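Local coordinates for protein V-type ATP synthase alpha chain (Nanoarchaeum equitans Kin4-M, PDB 5BN3) that forms the A (alpha) subunit of a V-type ATP synthase, a member of the alpha/beta family with a P-loop nucleotide-binding domain, at residues A[82-94]-A[98-110]. Numbering follows the deposited sequence.
Sequences GLGRPLKDIYEKT and YIPKGIDLPTLDR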
loop_
_atom_site.group_PDB
_atom_site.type_symbol
_atom_site.label_atom_id
_atom_site.label_comp_id
_atom_site.label_asym_id
_atom_site.label_seq_id
_atom_site.Cartn_x
_atom_site.Cartn_y
_atom_site.Cartn_z
ATOM N N GLY A 82 -33.171 0.387 -16.866
ATOM C CA GLY A 82 -31.958 0.392 -17.667
ATOM C C GLY A 82 -32.125 -0.143 -19.079
ATOM O O GLY A 82 -31.327 0.174 -19.965
ATOM N N LEU A 83 -33.157 -0.953 -19.291
ATOM C CA LEU A 83 -33.402 -1.546 -20.603
ATOM C C LEU A 83 -34.479 -0.796 -21.383
ATOM O O LEU A 83 -34.855 -1.203 -22.483
ATOM C CB LEU A 83 -33.774 -3.026 -20.465
ATOM C CG LEU A 83 -32.670 -3.983 -20.007
ATOM C CD1 LEU A 83 -33.200 -5.401 -19.851
ATOM C CD2 LEU A 83 -31.518 -3.955 -20.989
ATOM N N GLY A 84 -34.970 0.303 -20.819
ATOM C CA GLY A 84 -35.975 1.109 -21.489
ATOM C C GLY A 84 -37.394 0.625 -21.252
ATOM O O GLY A 84 -38.305 0.945 -22.017
ATOM N N ARG A 85 -37.586 -0.147 -20.188
ATOM C CA ARG A 85 -38.913 -0.635 -19.837
ATOM C C ARG A 85 -39.606 0.349 -18.899
ATOM O O ARG A 85 -39.035 0.756 -17.886
ATOM C CB ARG A 85 -38.826 -2.033 -19.212
ATOM C CG ARG A 85 -38.185 -3.068 -20.136
ATOM C CD ARG A 85 -38.098 -4.450 -19.498
ATOM N NE ARG A 85 -37.088 -4.521 -18.445
ATOM C CZ ARG A 85 -36.755 -5.635 -17.799
ATOM N NH1 ARG A 85 -37.348 -6.783 -18.097
ATOM N NH2 ARG A 85 -35.825 -5.604 -16.855
ATOM N N PRO A 86 -40.840 0.743 -19.242
ATOM C CA PRO A 86 -41.563 1.761 -18.470
ATOM C C PRO A 86 -42.024 1.232 -17.117
ATOM O O PRO A 86 -42.790 0.268 -17.061
ATOM C CB PRO A 86 -42.772 2.079 -19.357
ATOM C CG PRO A 86 -42.993 0.833 -20.152
ATOM C CD PRO A 86 -41.630 0.239 -20.381
ATOM N N LEU A 87 -41.569 1.870 -16.041
ATOM C CA LEU A 87 -41.845 1.396 -14.689
ATOM C C LEU A 87 -43.298 1.607 -14.264
ATOM O O LEU A 87 -43.810 0.886 -13.407
ATOM C CB LEU A 87 -40.894 2.063 -13.693
ATOM C CG LEU A 87 -39.423 1.669 -13.847
ATOM C CD1 LEU A 87 -38.545 2.417 -12.863
ATOM C CD2 LEU A 87 -39.274 0.176 -13.652
ATOM N N LYS A 88 -43.952 2.600 -14.856
ATOM C CA LYS A 88 -45.359 2.864 -14.572
ATOM C C LYS A 88 -46.215 1.723 -15.105
ATOM O O LYS A 88 -47.128 1.249 -14.425
ATOM C CB LYS A 88 -45.790 4.193 -15.201
ATOM C CG LYS A 88 -47.274 4.507 -15.064
ATOM C CD LYS A 88 -47.594 5.907 -15.581
ATOM C CE LYS A 88 -49.091 6.176 -15.578
ATOM N NZ LYS A 88 -49.818 5.316 -16.551
ATOM N N ASP A 89 -45.904 1.275 -16.319
ATOM C CA ASP A 89 -46.634 0.174 -16.944
ATOM C C ASP A 89 -46.367 -1.160 -16.243
ATOM O O ASP A 89 -47.267 -1.988 -16.124
ATOM C CB ASP A 89 -46.296 0.075 -18.438
ATOM C CG ASP A 89 -46.743 1.298 -19.223
ATOM O OD1 ASP A 89 -47.467 2.144 -18.656
ATOM O OD2 ASP A 89 -46.376 1.405 -20.412
ATOM N N ILE A 90 -45.134 -1.363 -15.785
ATOM C CA ILE A 90 -44.786 -2.556 -15.016
ATOM C C ILE A 90 -45.629 -2.614 -13.745
ATOM O O ILE A 90 -46.184 -3.659 -13.404
ATOM C CB ILE A 90 -43.288 -2.575 -14.635
ATOM C CG1 ILE A 90 -42.416 -2.742 -15.882
ATOM C CG2 ILE A 90 -42.995 -3.692 -13.652
ATOM C CD1 ILE A 90 -40.925 -2.722 -15.593
ATOM N N TYR A 91 -45.729 -1.481 -13.057
ATOM C CA TYR A 91 -46.551 -1.382 -11.858
ATOM C C TYR A 91 -48.007 -1.727 -12.151
ATOM O O TYR A 91 -48.634 -2.479 -11.407
ATOM C CB TYR A 91 -46.466 0.029 -11.266
ATOM C CG TYR A 91 -47.402 0.259 -10.099
ATOM C CD1 TYR A 91 -47.058 -0.152 -8.820
ATOM C CD2 TYR A 91 -48.624 0.893 -10.275
ATOM C CE1 TYR A 91 -47.907 0.055 -7.749
ATOM C CE2 TYR A 91 -49.480 1.104 -9.208
ATOM C CZ TYR A 91 -49.115 0.683 -7.949
ATOM O OH TYR A 91 -49.960 0.891 -6.886
ATOM N N GLU A 92 -48.540 -1.174 -13.236
ATOM C CA GLU A 92 -49.950 -1.356 -13.574
ATOM C C GLU A 92 -50.292 -2.777 -14.027
ATOM O O GLU A 92 -51.344 -3.305 -13.668
ATOM C CB GLU A 92 -50.394 -0.316 -14.612
ATOM C CG GLU A 92 -50.653 1.065 -14.013
ATOM C CD GLU A 92 -50.788 2.159 -15.057
ATOM O OE1 GLU A 92 -50.709 1.854 -16.266
ATOM O OE2 GLU A 92 -50.967 3.332 -14.663
ATOM N N LYS A 93 -49.407 -3.394 -14.805
ATOM C CA LYS A 93 -49.631 -4.767 -15.259
ATOM C C LYS A 93 -49.578 -5.758 -14.101
ATOM O O LYS A 93 -50.478 -6.577 -13.931
ATOM C CB LYS A 93 -48.602 -5.172 -16.319
ATOM C CG LYS A 93 -48.647 -4.350 -17.599
ATOM C CD LYS A 93 -50.060 -4.225 -18.132
ATOM C CE LYS A 93 -50.078 -3.524 -19.480
ATOM N NZ LYS A 93 -49.298 -4.274 -20.504
ATOM N N THR A 94 -48.519 -5.670 -13.303
ATOM C CA THR A 94 -48.295 -6.610 -12.210
ATOM C C THR A 94 -49.177 -6.346 -10.998
ATOM O O THR A 94 -49.425 -7.256 -10.204
ATOM C CB THR A 94 -46.823 -6.590 -11.756
ATOM O OG1 THR A 94 -46.517 -5.317 -11.171
ATOM C CG2 THR A 94 -45.916 -6.827 -12.942
ATOM N N TYR A 98 -43.253 -4.606 -6.624
ATOM C CA TYR A 98 -41.980 -5.221 -6.984
ATOM C C TYR A 98 -41.760 -5.298 -8.490
ATOM O O TYR A 98 -42.712 -5.350 -9.273
ATOM C CB TYR A 98 -41.874 -6.618 -6.365
ATOM C CG TYR A 98 -41.981 -6.613 -4.862
ATOM C CD1 TYR A 98 -40.972 -6.071 -4.080
ATOM C CD2 TYR A 98 -43.090 -7.150 -4.222
ATOM C CE1 TYR A 98 -41.063 -6.060 -2.703
ATOM C CE2 TYR A 98 -43.190 -7.145 -2.846
ATOM C CZ TYR A 98 -42.173 -6.599 -2.093
ATOM O OH TYR A 98 -42.267 -6.590 -0.722
ATOM N N ILE A 99 -40.491 -5.293 -8.885
ATOM C CA ILE A 99 -40.116 -5.506 -10.274
ATOM C C ILE A 99 -39.886 -6.997 -10.494
ATOM O O ILE A 99 -39.007 -7.595 -9.869
ATOM C CB ILE A 99 -38.851 -4.708 -10.646
ATOM C CG1 ILE A 99 -39.120 -3.205 -10.506
ATOM C CG2 ILE A 99 -38.402 -5.037 -12.062
ATOM C CD1 ILE A 99 -37.955 -2.323 -10.914
ATOM N N PRO A 100 -40.690 -7.607 -11.377
ATOM C CA PRO A 100 -40.601 -9.043 -11.653
ATOM C C PRO A 100 -39.396 -9.319 -12.533
ATOM O O PRO A 100 -38.991 -8.426 -13.280
ATOM C CB PRO A 100 -41.878 -9.330 -12.461
ATOM C CG PRO A 100 -42.679 -8.054 -12.453
ATOM C CD PRO A 100 -41.708 -6.950 -12.209
ATOM N N LYS A 101 -38.827 -10.516 -12.453
ATOM C CA LYS A 101 -37.767 -10.880 -13.383
ATOM C C LYS A 101 -38.387 -11.436 -14.664
ATOM O O LYS A 101 -39.292 -12.269 -14.617
ATOM C CB LYS A 101 -36.771 -11.870 -12.754
ATOM C CG LYS A 101 -37.280 -13.292 -12.533
ATOM C CD LYS A 101 -36.219 -14.165 -11.862
ATOM C CE LYS A 101 -36.563 -15.650 -11.958
ATOM N NZ LYS A 101 -36.414 -16.172 -13.344
ATOM N N GLY A 102 -37.936 -10.934 -15.808
ATOM C CA GLY A 102 -38.382 -11.464 -17.083
ATOM C C GLY A 102 -39.545 -10.758 -17.761
ATOM O O GLY A 102 -39.917 -11.129 -18.873
ATOM N N ILE A 103 -40.127 -9.749 -17.114
ATOM C CA ILE A 103 -41.223 -9.008 -17.739
ATOM C C ILE A 103 -40.726 -8.220 -18.950
ATOM O O ILE A 103 -39.685 -7.564 -18.892
ATOM C CB ILE A 103 -41.968 -8.073 -16.737
ATOM C CG1 ILE A 103 -43.225 -7.484 -17.388
ATOM C CG2 ILE A 103 -41.058 -6.969 -16.214
ATOM C CD1 ILE A 103 -44.121 -6.722 -16.433
ATOM N N ASP A 104 -41.453 -8.306 -20.060
ATOM C CA ASP A 104 -41.087 -7.531 -21.240
ATOM C C ASP A 104 -42.260 -6.711 -21.764
ATOM O O ASP A 104 -43.296 -7.257 -22.151
ATOM C CB ASP A 104 -40.519 -8.425 -22.345
ATOM C CG ASP A 104 -39.624 -7.659 -23.301
ATOM O OD1 ASP A 104 -38.932 -6.724 -22.843
ATOM O OD2 ASP A 104 -39.611 -7.986 -24.507
ATOM N N LEU A 105 -42.082 -5.393 -21.761
ATOM C CA LEU A 105 -43.087 -4.459 -22.254
ATOM C C LEU A 105 -42.447 -3.529 -23.278
ATOM O O LEU A 105 -41.236 -3.301 -23.240
ATOM C CB LEU A 105 -43.657 -3.629 -21.099
ATOM C CG LEU A 105 -44.364 -4.351 -19.952
ATOM C CD1 LEU A 105 -44.859 -3.355 -18.913
ATOM C CD2 LEU A 105 -45.518 -5.188 -20.471
ATOM N N PRO A 106 -43.255 -2.988 -24.203
ATOM C CA PRO A 106 -42.715 -2.002 -25.145
ATOM C C PRO A 106 -42.409 -0.680 -24.445
ATOM O O PRO A 106 -43.139 -0.290 -23.532
ATOM C CB PRO A 106 -43.853 -1.818 -26.155
ATOM C CG PRO A 106 -45.089 -2.218 -25.417
ATOM C CD PRO A 106 -44.665 -3.316 -24.483
ATOM N N THR A 107 -41.342 -0.010 -24.873
ATOM C CA THR A 107 -40.901 1.245 -24.267
ATOM C C THR A 107 -41.931 2.361 -24.404
ATOM O O THR A 107 -42.294 3.008 -23.419
ATOM C CB THR A 107 -39.571 1.718 -24.893
ATOM O OG1 THR A 107 -38.549 0.745 -24.639
ATOM C CG2 THR A 107 -39.144 3.060 -24.314
ATOM N N LEU A 108 -42.393 2.583 -25.630
ATOM C CA LEU A 108 -43.331 3.661 -25.920
ATOM C C LEU A 108 -44.781 3.176 -25.855
ATOM O O LEU A 108 -45.108 2.103 -26.369
ATOM C CB LEU A 108 -43.028 4.257 -27.297
ATOM C CG LEU A 108 -41.589 4.745 -27.491
ATOM C CD1 LEU A 108 -41.343 5.204 -28.920
ATOM C CD2 LEU A 108 -41.290 5.864 -26.521
ATOM N N ASP A 109 -45.637 3.973 -25.215
ATOM C CA ASP A 109 -47.060 3.655 -25.071
ATOM C C ASP A 109 -47.699 3.420 -26.440
ATOM O O ASP A 109 -47.632 4.281 -27.319
ATOM C CB ASP A 109 -47.779 4.789 -24.328
ATOM C CG ASP A 109 -49.148 4.383 -23.803
ATOM O OD1 ASP A 109 -49.883 3.659 -24.508
ATOM O OD2 ASP A 109 -49.495 4.794 -22.676
ATOM N N ARG A 110 -48.306 2.249 -26.614
ATOM C CA ARG A 110 -48.838 1.829 -27.910
ATOM C C ARG A 110 -50.278 2.279 -28.147
ATOM O O ARG A 110 -50.829 2.066 -29.227
ATOM C CB ARG A 110 -48.753 0.303 -28.045
ATOM C CG ARG A 110 -47.339 -0.259 -28.111
ATOM C CD ARG A 110 -46.607 0.231 -29.349
ATOM N NE ARG A 110 -45.432 -0.579 -29.667
ATOM C CZ ARG A 110 -44.193 -0.296 -29.276
ATOM N NH1 ARG A 110 -43.956 0.782 -28.541
ATOM N NH2 ARG A 110 -43.190 -1.093 -29.616
HETATM O O HOH W 1 -45.662 0.013 -22.900
#
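The short helix 87-94 packs along one side on the extended, irregular chain 98-110 that follows it, an apolar helix-on-loop contact closed at one end by two side-chain-to-carbonyl hydrogen bonds. It lies in the connection between the N-terminal beta-barrel and strand 114-118; P86, L87 and T107 pack on strand 79-80, which pairs parallel with strand 280-285 at the edge of the mixed sheet. The two segments bury 713 Å² between them. L105 contributes most: its CD1 wedges against the first helical turns, 3.7 Å from D89 CB and 3.9 Å from I90 CG1, while the bent chain of K93 crosses it at a slant, bringing NZ to 3.9 Å from L105 CD2. With CG2 anti to its N, I90 sends that methyl to P100 CD and CG1 to L105 CD1. At the last turn T94 CG2 presses end-on against P100 CG at 3.5 Å, tighter than usual for two carbons. T94 OG1 meanwhile donates back to I90 O, which also accepts from T94 N on the opposite face of its carbonyl plane. Before the helix, R85 bends at chi3 and lays NH1 2.6 Å from I103 O. The acceptor is tilted 22° from the guanidinium plane, and the N-H...O angle of 133° shows a bent bond. R85 NE and NH1 also form salt bridges with D81, just after strand 79-80, and E49 of the N-terminal barrel. A water donates to both D89 OD2 and P106 O, linking helix and loop. G84 receives the other direct bond: T107 OG1 donates to G84 O at 2.6 Å, approaching from above the carbonyl plane, 37° out of it.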